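Local coordinates for protein lytic Polysaccharide Monooxygenase (Phytophthora infestans, PDB 6Z5Y) that probably cleaves pectin oxidatively at a copper site, as a secreted monooxygenase domain that helps this oomycete infect plants, at residues Glu24-Gly29 against Asn63-Glu68; Ala42-Leu47 against Tyr148-Gln153; Ile94-Pro99 against Val160-Lys165. One frame throughout, in Å; residues are numbered along the deposited sequence. Where two conformers were deposited one is given.

Contact 1 (Glu24-Gly29 against Asn63-Glu68); sequences EPQWKG and NPVFGE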
loop_
_atom_site.group_PDB
_atom_site.type_symbol
_atom_site.label_atom_id
_atom_site.label_comp_id
_atom_site.label_asym_id
_atom_site.label_seq_id
_atom_site.Cartn_x
_atom_site.Cartn_y
_atom_site.Cartn_z
ATOM N N GLU A 24 8.970 -14.222 -4.679
ATOM C CA GLU A 24 8.038 -15.367 -4.783
ATOM C C GLU A 24 6.945 -15.231 -3.766
ATOM O O GLU A 24 7.161 -14.674 -2.692
ATOM C CB GLU A 24 8.665 -16.668 -4.320
ATOM C CG GLU A 24 9.788 -17.016 -5.223
ATOM C CD GLU A 24 10.502 -18.306 -4.902
ATOM O OE1 GLU A 24 11.480 -18.585 -5.583
ATOM O OE2 GLU A 24 10.067 -19.021 -3.982
ATOM N N PRO A 25 5.754 -15.789 -4.009
ATOM C CA PRO A 25 4.744 -15.843 -2.956
ATOM C C PRO A 25 5.343 -16.468 -1.703
ATOM O O PRO A 25 6.041 -17.504 -1.803
ATOM C CB PRO A 25 3.647 -16.680 -3.577
ATOM C CG PRO A 25 3.843 -16.466 -5.050
ATOM C CD PRO A 25 5.332 -16.458 -5.250
ATOM N N GLN A 26 5.050 -15.856 -0.557
ATOM C CA GLN A 26 5.615 -16.317 0.725
ATOM C C GLN A 26 4.852 -17.481 1.311
ATOM O O GLN A 26 5.330 -18.041 2.305
ATOM C CB GLN A 26 5.599 -15.178 1.731
ATOM C CG GLN A 26 6.471 -14.042 1.225
ATOM C CD GLN A 26 7.906 -14.501 1.129
ATOM O OE1 GLN A 26 8.518 -14.821 2.175
ATOM N NE2 GLN A 26 8.425 -14.700 -0.050
ATOM N N TRP A 27 3.681 -17.748 0.781
ATOM C CA TRP A 27 2.808 -18.820 1.262
ATOM C C TRP A 27 2.782 -19.899 0.200
ATOM O O TRP A 27 2.502 -19.568 -0.961
ATOM C CB TRP A 27 1.438 -18.253 1.505
ATOM C CG TRP A 27 1.465 -17.102 2.449
ATOM C CD1 TRP A 27 2.405 -16.746 3.374
ATOM C CD2 TRP A 27 0.410 -16.155 2.557
ATOM N NE1 TRP A 27 1.985 -15.622 4.047
ATOM C CE2 TRP A 27 0.763 -15.256 3.571
ATOM C CE3 TRP A 27 -0.792 -15.990 1.883
ATOM C CZ2 TRP A 27 -0.061 -14.206 3.922
ATOM C CZ3 TRP A 27 -1.595 -14.936 2.208
ATOM C CH2 TRP A 27 -1.238 -14.067 3.237
ATOM N N LYS A 28 3.098 -21.125 0.598
ATOM C CA LYS A 28 3.167 -22.263 -0.343
ATOM C C LYS A 28 1.746 -22.575 -0.804
ATOM O O LYS A 28 0.849 -22.689 0.074
ATOM C CB LYS A 28 3.839 -23.479 0.303
ATOM N N GLY A 29 1.551 -22.657 -2.119
ATOM C CA GLY A 29 0.264 -23.092 -2.684
ATOM C C GLY A 29 0.217 -22.961 -4.185
ATOM O O GLY A 29 1.245 -22.726 -4.837
ATOM N N ASN A 63 10.025 -7.638 8.449
ATOM C CA ASN A 63 10.257 -8.889 7.711
ATOM C C ASN A 63 11.250 -8.600 6.620
ATOM O O ASN A 63 10.946 -7.875 5.677
ATOM C CB ASN A 63 8.964 -9.383 7.113
ATOM C CG ASN A 63 9.097 -10.667 6.376
ATOM O OD1 ASN A 63 10.227 -11.092 6.059
ATOM N ND2 ASN A 63 7.926 -11.198 6.056
ATOM N N PRO A 64 12.493 -9.091 6.724
ATOM C CA PRO A 64 13.517 -8.582 5.796
ATOM C C PRO A 64 13.257 -8.855 4.326
ATOM O O PRO A 64 13.750 -8.077 3.533
ATOM C CB PRO A 64 14.809 -9.179 6.273
ATOM C CG PRO A 64 14.366 -10.351 7.088
ATOM C CD PRO A 64 13.005 -10.058 7.699
ATOM N N VAL A 65 12.502 -9.881 3.976
ATOM C CA VAL A 65 12.314 -10.130 2.537
ATOM C C VAL A 65 11.464 -9.044 1.903
ATOM O O VAL A 65 11.441 -8.973 0.672
ATOM C CB VAL A 65 11.782 -11.517 2.173
ATOM C CG1 VAL A 65 12.732 -12.593 2.613
ATOM C CG2 VAL A 65 10.356 -11.725 2.615
ATOM N N PHE A 66 10.789 -8.214 2.695
ATOM C CA PHE A 66 10.004 -7.102 2.135
ATOM C C PHE A 66 10.841 -5.844 1.971
ATOM O O PHE A 66 10.306 -4.865 1.438
ATOM C CB PHE A 66 8.725 -6.881 2.931
ATOM C CG PHE A 66 7.737 -7.958 2.665
ATOM C CD1 PHE A 66 7.015 -7.896 1.496
ATOM C CD2 PHE A 66 7.560 -9.045 3.487
ATOM C CE1 PHE A 66 6.072 -8.849 1.184
ATOM C CE2 PHE A 66 6.638 -10.025 3.169
ATOM C CZ PHE A 66 5.893 -9.918 2.007
ATOM N N GLY A 67 12.101 -5.847 2.359
ATOM C CA GLY A 67 12.994 -4.741 2.041
ATOM C C GLY A 67 12.795 -3.542 2.937
ATOM O O GLY A 67 12.101 -3.567 3.954
ATOM N N GLU A 68 13.424 -2.448 2.528
ATOM C CA GLU A 68 13.603 -1.222 3.322
ATOM C C GLU A 68 12.242 -0.709 3.819
ATOM O O GLU A 68 11.296 -0.533 3.009
ATOM C CB GLU A 68 14.217 -0.145 2.422
ATOM C CG GLU A 68 15.729 -0.093 2.342
ATOM C CD GLU A 68 16.113 1.229 1.696
ATOM O OE1 GLU A 68 15.791 2.292 2.283
ATOM O OE2 GLU A 68 16.665 1.194 0.583
#

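Contact 2 (Ala42-Leu47 against Tyr148-Gln153); sequences ATFKEL and YWLALQ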
loop_
_atom_site.group_PDB
_atom_site.type_symbol
_atom_site.label_atom_id
_atom_site.label_comp_id
_atom_site.label_asym_id
_atom_site.label_seq_id
_atom_site.Cartn_x
_atom_site.Cartn_y
_atom_site.Cartn_z
ATOM N N ALA A 42 -8.145 -15.305 -4.911
ATOM C CA ALA A 42 -8.759 -16.467 -4.240
ATOM C C ALA A 42 -7.687 -17.317 -3.556
ATOM O O ALA A 42 -7.915 -17.821 -2.434
ATOM C CB ALA A 42 -9.559 -17.263 -5.255
ATOM N N THR A 43 -6.520 -17.453 -4.189
ATOM C CA THR A 43 -5.390 -18.202 -3.599
ATOM C C THR A 43 -4.918 -17.469 -2.338
ATOM O O THR A 43 -4.734 -18.089 -1.299
ATOM C CB THR A 43 -4.254 -18.380 -4.604
ATOM O OG1 THR A 43 -4.739 -19.074 -5.767
ATOM C CG2 THR A 43 -3.099 -19.134 -3.977
ATOM N N PHE A 44 -4.800 -16.161 -2.417
ATOM C CA PHE A 44 -4.409 -15.364 -1.242
ATOM C C PHE A 44 -5.417 -15.608 -0.102
ATOM O O PHE A 44 -5.020 -15.849 1.046
ATOM C CB PHE A 44 -4.315 -13.893 -1.651
ATOM C CG PHE A 44 -3.776 -13.033 -0.553
ATOM C CD1 PHE A 44 -4.600 -12.542 0.447
ATOM C CD2 PHE A 44 -2.432 -12.732 -0.521
ATOM C CE1 PHE A 44 -4.072 -11.773 1.462
ATOM C CE2 PHE A 44 -1.909 -11.960 0.498
ATOM C CZ PHE A 44 -2.727 -11.504 1.496
ATOM N N LYS A 45 -6.704 -15.517 -0.407
ATOM C CA LYS A 45 -7.752 -15.702 0.612
ATOM C C LYS A 45 -7.661 -17.102 1.230
ATOM O O LYS A 45 -7.818 -17.250 2.442
ATOM C CB LYS A 45 -9.114 -15.436 -0.012
ATOM C CG LYS A 45 -10.238 -15.648 0.975
ATOM C CD LYS A 45 -11.537 -15.160 0.443
ATOM C CE LYS A 45 -12.651 -15.417 1.430
ATOM N NZ LYS A 45 -13.972 -15.070 0.859
ATOM N N GLU A 46 -7.428 -18.110 0.394
ATOM C CA GLU A 46 -7.346 -19.517 0.844
ATOM C C GLU A 46 -6.166 -19.707 1.787
ATOM O O GLU A 46 -6.300 -20.415 2.800
ATOM C CB GLU A 46 -7.177 -20.487 -0.328
ATOM C CG GLU A 46 -6.976 -21.932 0.102
ATOM C CD GLU A 46 -6.807 -22.919 -1.044
ATOM O OE1 GLU A 46 -7.088 -22.571 -2.214
ATOM O OE2 GLU A 46 -6.400 -24.058 -0.784
ATOM N N LEU A 47 -5.028 -19.100 1.479
ATOM C CA LEU A 47 -3.778 -19.379 2.212
ATOM C C LEU A 47 -3.608 -18.459 3.410
ATOM O O LEU A 47 -2.812 -18.770 4.289
ATOM C CB LEU A 47 -2.614 -19.239 1.248
ATOM C CG LEU A 47 -2.621 -20.270 0.137
ATOM C CD1 LEU A 47 -1.390 -20.071 -0.718
ATOM C CD2 LEU A 47 -2.670 -21.670 0.717
ATOM N N TYR A 148 0.701 0.565 2.414
ATOM C CA TYR A 148 1.221 -0.774 2.102
ATOM C C TYR A 148 0.343 -1.371 1.023
ATOM O O TYR A 148 -0.891 -1.363 1.172
ATOM C CB TYR A 148 1.178 -1.665 3.327
ATOM C CG TYR A 148 1.988 -1.203 4.508
ATOM C CD1 TYR A 148 1.505 -0.287 5.415
ATOM C CD2 TYR A 148 3.264 -1.721 4.726
ATOM C CE1 TYR A 148 2.297 0.117 6.504
ATOM C CE2 TYR A 148 4.054 -1.338 5.792
ATOM C CZ TYR A 148 3.569 -0.411 6.682
ATOM O OH TYR A 148 4.303 -0.012 7.782
ATOM N N TRP A 149 0.976 -1.973 0.046
ATOM C CA TRP A 149 0.243 -2.641 -1.042
ATOM C C TRP A 149 1.035 -3.897 -1.406
ATOM O O TRP A 149 2.232 -3.812 -1.724
ATOM C CB TRP A 149 0.101 -1.711 -2.245
ATOM C CG TRP A 149 -0.568 -2.255 -3.466
ATOM C CD1 TRP A 149 -1.531 -3.212 -3.545
ATOM C CD2 TRP A 149 -0.348 -1.775 -4.799
ATOM N NE1 TRP A 149 -1.897 -3.392 -4.851
ATOM C CE2 TRP A 149 -1.216 -2.494 -5.641
ATOM C CE3 TRP A 149 0.474 -0.786 -5.349
ATOM C CZ2 TRP A 149 -1.259 -2.264 -7.023
ATOM C CZ3 TRP A 149 0.441 -0.575 -6.703
ATOM C CH2 TRP A 149 -0.408 -1.296 -7.533
ATOM N N LEU A 150 0.374 -5.038 -1.310
ATOM C CA LEU A 150 0.942 -6.307 -1.789
ATOM C C LEU A 150 0.290 -6.624 -3.115
ATOM O O LEU A 150 -0.863 -7.083 -3.170
ATOM C CB LEU A 150 0.665 -7.390 -0.769
ATOM C CG LEU A 150 1.353 -8.713 -1.078
ATOM C CD1 LEU A 150 2.831 -8.601 -0.834
ATOM C CD2 LEU A 150 0.740 -9.864 -0.346
ATOM N N ALA A 151 1.014 -6.292 -4.189
ATOM C CA ALA A 151 0.510 -6.536 -5.539
ATOM C C ALA A 151 0.839 -7.965 -5.919
ATOM O O ALA A 151 1.920 -8.497 -5.627
ATOM C CB ALA A 151 1.129 -5.566 -6.499
ATOM N N LEU A 152 -0.130 -8.610 -6.526
ATOM C CA LEU A 152 -0.049 -10.002 -7.009
ATOM C C LEU A 152 -0.017 -9.922 -8.534
ATOM O O LEU A 152 -0.932 -9.328 -9.133
ATOM C CB LEU A 152 -1.272 -10.773 -6.515
ATOM C CG LEU A 152 -1.567 -10.669 -5.023
ATOM C CD1 LEU A 152 -2.910 -11.320 -4.733
ATOM C CD2 LEU A 152 -0.460 -11.321 -4.197
ATOM N N GLN A 153 1.011 -10.466 -9.169
ATOM C CA GLN A 153 1.098 -10.330 -10.650
ATOM C C GLN A 153 1.738 -11.600 -11.188
ATOM O O GLN A 153 2.449 -12.316 -10.469
ATOM C CB GLN A 153 1.838 -9.061 -11.124
ATOM C CG GLN A 153 1.910 -8.877 -12.651
ATOM C CD GLN A 153 2.609 -7.605 -13.095
ATOM O OE1 GLN A 153 3.489 -7.075 -12.404
ATOM N NE2 GLN A 153 2.246 -7.126 -14.277
#

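Contact 3 (Ile94-Pro99 against Val160-Lys165); sequences IVHAGP and VWQAYK. With CU (copper (II) ion), chain C.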
loop_
_atom_site.group_PDB
_atom_site.type_symbol
_atom_site.label_atom_id
_atom_site.label_comp_id
_atom_site.label_asym_id
_atom_site.label_seq_id
_atom_site.Cartn_x
_atom_site.Cartn_y
_atom_site.Cartn_z
ATOM N N ILE A 94 -4.625 1.854 -10.632
ATOM C CA ILE A 94 -4.110 0.611 -10.038
ATOM C C ILE A 94 -4.320 -0.552 -11.017
ATOM O O ILE A 94 -5.472 -0.813 -11.395
ATOM C CB ILE A 94 -4.771 0.351 -8.678
ATOM C CG1 ILE A 94 -4.429 1.444 -7.670
ATOM C CG2 ILE A 94 -4.405 -1.036 -8.192
ATOM C CD1 ILE A 94 -5.234 1.365 -6.398
ATOM N N VAL A 95 -3.230 -1.207 -11.425
ATOM C CA VAL A 95 -3.301 -2.230 -12.492
ATOM C C VAL A 95 -2.860 -3.580 -12.002
ATOM O O VAL A 95 -2.705 -4.451 -12.848
ATOM C CB VAL A 95 -2.493 -1.846 -13.756
ATOM C CG1 VAL A 95 -2.863 -0.491 -14.297
ATOM C CG2 VAL A 95 -0.984 -1.985 -13.528
ATOM N N HIS A 96 -2.652 -3.783 -10.704
ATOM C CA HIS A 96 -2.377 -5.120 -10.159
ATOM C C HIS A 96 -3.376 -5.422 -9.066
ATOM O O HIS A 96 -3.699 -4.524 -8.286
ATOM C CB HIS A 96 -0.980 -5.238 -9.552
ATOM C CG HIS A 96 0.103 -4.658 -10.397
ATOM N ND1 HIS A 96 0.399 -5.109 -11.664
ATOM C CD2 HIS A 96 1.013 -3.708 -10.124
ATOM C CE1 HIS A 96 1.416 -4.403 -12.137
ATOM N NE2 HIS A 96 1.830 -3.551 -11.212
ATOM N N ALA A 97 -3.830 -6.665 -9.006
ATOM C CA ALA A 97 -4.673 -7.141 -7.907
ATOM C C ALA A 97 -3.880 -7.182 -6.608
ATOM O O ALA A 97 -2.663 -7.279 -6.600
ATOM C CB ALA A 97 -5.221 -8.493 -8.205
ATOM N N GLY A 98 -4.595 -7.147 -5.495
ATOM C CA GLY A 98 -4.029 -7.456 -4.173
ATOM C C GLY A 98 -4.417 -6.424 -3.124
ATOM O O GLY A 98 -4.924 -5.343 -3.452
ATOM N N PRO A 99 -4.176 -6.762 -1.858
ATOM C CA PRO A 99 -4.639 -5.927 -0.763
ATOM C C PRO A 99 -3.752 -4.697 -0.549
ATOM O O PRO A 99 -2.536 -4.721 -0.758
ATOM C CB PRO A 99 -4.528 -6.873 0.439
ATOM C CG PRO A 99 -3.393 -7.811 0.061
ATOM C CD PRO A 99 -3.571 -8.031 -1.427
ATOM N N VAL A 160 4.312 -13.556 -8.860
ATOM C CA VAL A 160 5.192 -12.844 -7.918
ATOM C C VAL A 160 4.332 -11.986 -7.003
ATOM O O VAL A 160 3.176 -11.675 -7.294
ATOM C CB VAL A 160 6.212 -11.949 -8.638
ATOM C CG1 VAL A 160 7.122 -12.810 -9.496
ATOM C CG2 VAL A 160 5.597 -10.827 -9.458
ATOM N N TRP A 161 4.950 -11.631 -5.899
ATOM C CA TRP A 161 4.471 -10.595 -4.980
ATOM C C TRP A 161 5.360 -9.366 -5.158
ATOM O O TRP A 161 6.590 -9.469 -5.094
ATOM C CB TRP A 161 4.538 -11.086 -3.532
ATOM C CG TRP A 161 3.538 -12.127 -3.120
ATOM C CD1 TRP A 161 2.644 -12.792 -3.896
ATOM C CD2 TRP A 161 3.323 -12.611 -1.781
ATOM N NE1 TRP A 161 1.893 -13.636 -3.110
ATOM C CE2 TRP A 161 2.253 -13.498 -1.812
ATOM C CE3 TRP A 161 3.879 -12.290 -0.551
ATOM C CZ2 TRP A 161 1.758 -14.121 -0.679
ATOM C CZ3 TRP A 161 3.389 -12.903 0.587
ATOM C CH2 TRP A 161 2.342 -13.804 0.515
ATOM N N GLN A 162 4.750 -8.201 -5.352
ATOM C CA GLN A 162 5.470 -6.927 -5.371
ATOM C C GLN A 162 5.033 -6.131 -4.145
ATOM O O GLN A 162 3.846 -5.997 -3.880
ATOM C CB GLN A 162 5.167 -6.138 -6.619
ATOM C CG GLN A 162 5.670 -6.802 -7.880
ATOM C CD GLN A 162 5.114 -6.157 -9.121
ATOM O OE1 GLN A 162 4.236 -5.300 -9.080
ATOM N NE2 GLN A 162 5.613 -6.588 -10.256
ATOM N N ALA A 163 5.991 -5.598 -3.421
ATOM C CA ALA A 163 5.718 -4.808 -2.224
ATOM C C ALA A 163 5.879 -3.348 -2.555
ATOM O O ALA A 163 6.974 -2.927 -2.934
ATOM C CB ALA A 163 6.666 -5.181 -1.116
ATOM N N TYR A 164 4.823 -2.578 -2.275
ATOM C CA TYR A 164 4.873 -1.119 -2.401
ATOM C C TYR A 164 4.639 -0.562 -1.002
ATOM O O TYR A 164 3.685 -0.950 -0.315
ATOM C CB TYR A 164 3.804 -0.613 -3.369
ATOM C CG TYR A 164 3.964 -1.122 -4.771
ATOM C CD1 TYR A 164 3.456 -2.349 -5.121
ATOM C CD2 TYR A 164 4.634 -0.382 -5.736
ATOM C CE1 TYR A 164 3.603 -2.851 -6.395
ATOM C CE2 TYR A 164 4.821 -0.897 -7.016
ATOM C CZ TYR A 164 4.281 -2.127 -7.345
ATOM O OH TYR A 164 4.459 -2.633 -8.613
ATOM N N LYS A 165 5.492 0.378 -0.606
ATOM C CA LYS A 165 5.411 1.035 0.681
ATOM C C LYS A 165 5.690 2.505 0.496
ATOM O O LYS A 165 6.658 2.880 -0.162
ATOM C CB LYS A 165 6.433 0.450 1.655
ATOM C CG LYS A 165 6.077 -0.918 2.182
ATOM C CD LYS A 165 7.183 -1.575 2.966
ATOM C CE LYS A 165 8.190 -2.232 2.054
ATOM N NZ LYS A 165 9.402 -2.647 2.805
HETATM CU CU CU C . 3.288 -2.318 -11.350
#

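Contact 1 (Glu24-Gly29 against Asn63-Glu68)
Gln26 and Val65 approach from opposite directions, and the amide oxygen of Gln26 lies against a methyl of Val65. Gln26 OE1 is 3.6 Å from Val65 CG2, a van der Waals contact. Higher up the same side chain, Gln26 CG approaches Phe66 CZ at 4.2 Å, obliquely to the ring. Gln26 NE2 donates to Glu24 O at 2.9 Å, with the acceptor close to the plane of the amide. The bend at chi2 (-64°) folds the chain back far enough for this bond, and the Val65 methyl lies alongside OE1, not in line with its C=O bond. On the other side, Asn63 stands just before the short 3-10 turn 64-66. Its OD1 accepts a weak bond from Val65 N at 3.3 Å, an Asx turn, while Phe66 N binds Asn63 O. Further out, Trp161 of strand 158-170 lies against Gln26, and Ile23 touches both Val65 and Phe66. Lys165 NZ binds the carbonyl oxygens of Phe66 and Glu68. This small contact joins the loop after strand 21-23 to the loop after helix 56-60, over the end of the five-stranded sheet where strands 21-23 and 158-170 lie, away from the copper.

Contact 2 (Ala42-Leu47 against Tyr148-Gln153)
Phe44 of helix 36-47 points into strand 143-155 and meets Leu150 and Leu152. Its CB comes first, 4.3 Å from Leu152 CD1. From CB the ring is sent toward the sheet because CG lies anti to the backbone N (chi1 -174°). The other methyl of Leu152, CD2, lies obliquely to the ring. Farther along, CE2 makes the tightest approach of the pair of segments, 3.5 Å from Leu150 CD2. This methyl also comes in obliquely to the ring. At the tip, CZ stands 3.4 Å from CH2 of Trp27, whose ring plane is turned about 40° from that of Phe44, and Phe53 meets the ring edge-to-face.

The two leucines are alternate residues of one strand, and both side chains project toward the helix. Ala151, between them, and Trp149, just before, project to the opposite side of the sheet. Trp161 of the neighbouring strand 158-170 touches both leucines, and Met60 touches Leu150. The contact is wholly apolar and buried. Strand 143-155 itself is held by backbone bonds such as that of Ala151 with Gln162 of strand 158-170. The arrangement is a helix packed on one face of an antiparallel sheet through an aromatic core. In this monooxygenase domain the copper lies on the other face.

Contact 3 (Ile94-Pro99 against Val160-Lys165)
The imidazole of His96 has a different neighbour on each face. Gln162 OE1 lies over one, 3.7 Å from His96 NE2. Val95 CG2 covers the opposite one, 3.7 Å from the ring plane and offset toward the rim. The amide of Gln162 stands almost upright on the ring, with the planes 88° apart. At the NE2 corner the copper is bound, 1.9 Å from His96 NE2. Tyr164 OH comes in obliquely on the same side of the ring as Gln162, 3.8 Å from His96 NE2.

Tyr164 and Gln162 are alternate residues of strand 158-170, and both project toward the 94-99 loop. Tyr164 OH donates to Gln162 OE1 at 2.7 Å. The hydroxyl sits above the carbonyl plane, 50° out of it. The extended chain of Gln162 beyond CG carries the amide up to this level. Its NE2 is bound to Glu22 OE1 and, weakly, to Gln153 OE1, which helps to fix the rotation of the amide. The Tyr164 ring is stacked on Trp149, and its OH also bonds to the N-terminal nitrogen of His1.

Copper takes two more ligand atoms from outside the two segments, one being His1 N. With His96 this is consistent with the histidine brace of lytic polysaccharide monooxygenases. Tyr164 OH is 3.0 Å from the copper, longer than a normal metal bond, as for the axial tyrosine of many relatives. The bond from Tyr164 OH to Gln162 OE1 probably helps to hold the hydroxyl beside the metal. The Tyr164 hydroxyl, Gln162 OE1 and the two histidines probably shape the polar surroundings in which dioxygen is activated.

Overall arrangement
Contacts 2 and 3 have centres 8 Å apart and share the five-stranded sheet, in which strands 143-155 and 158-170 are antiparallel neighbours. Contact 1 lies farther out, with its centre 12 Å from contact 2 and 13 Å from contact 3. Along the chain contact 1 closes before contact 3 opens, whereas the segments of contact 2 alternate with those of each of the others. Contacts 1 and 2 cover the side of the sheet that carries helix 36-47. Contact 3 holds the copper on the other side. The same two long strands thus face an apolar core on one side and the metal site on the other.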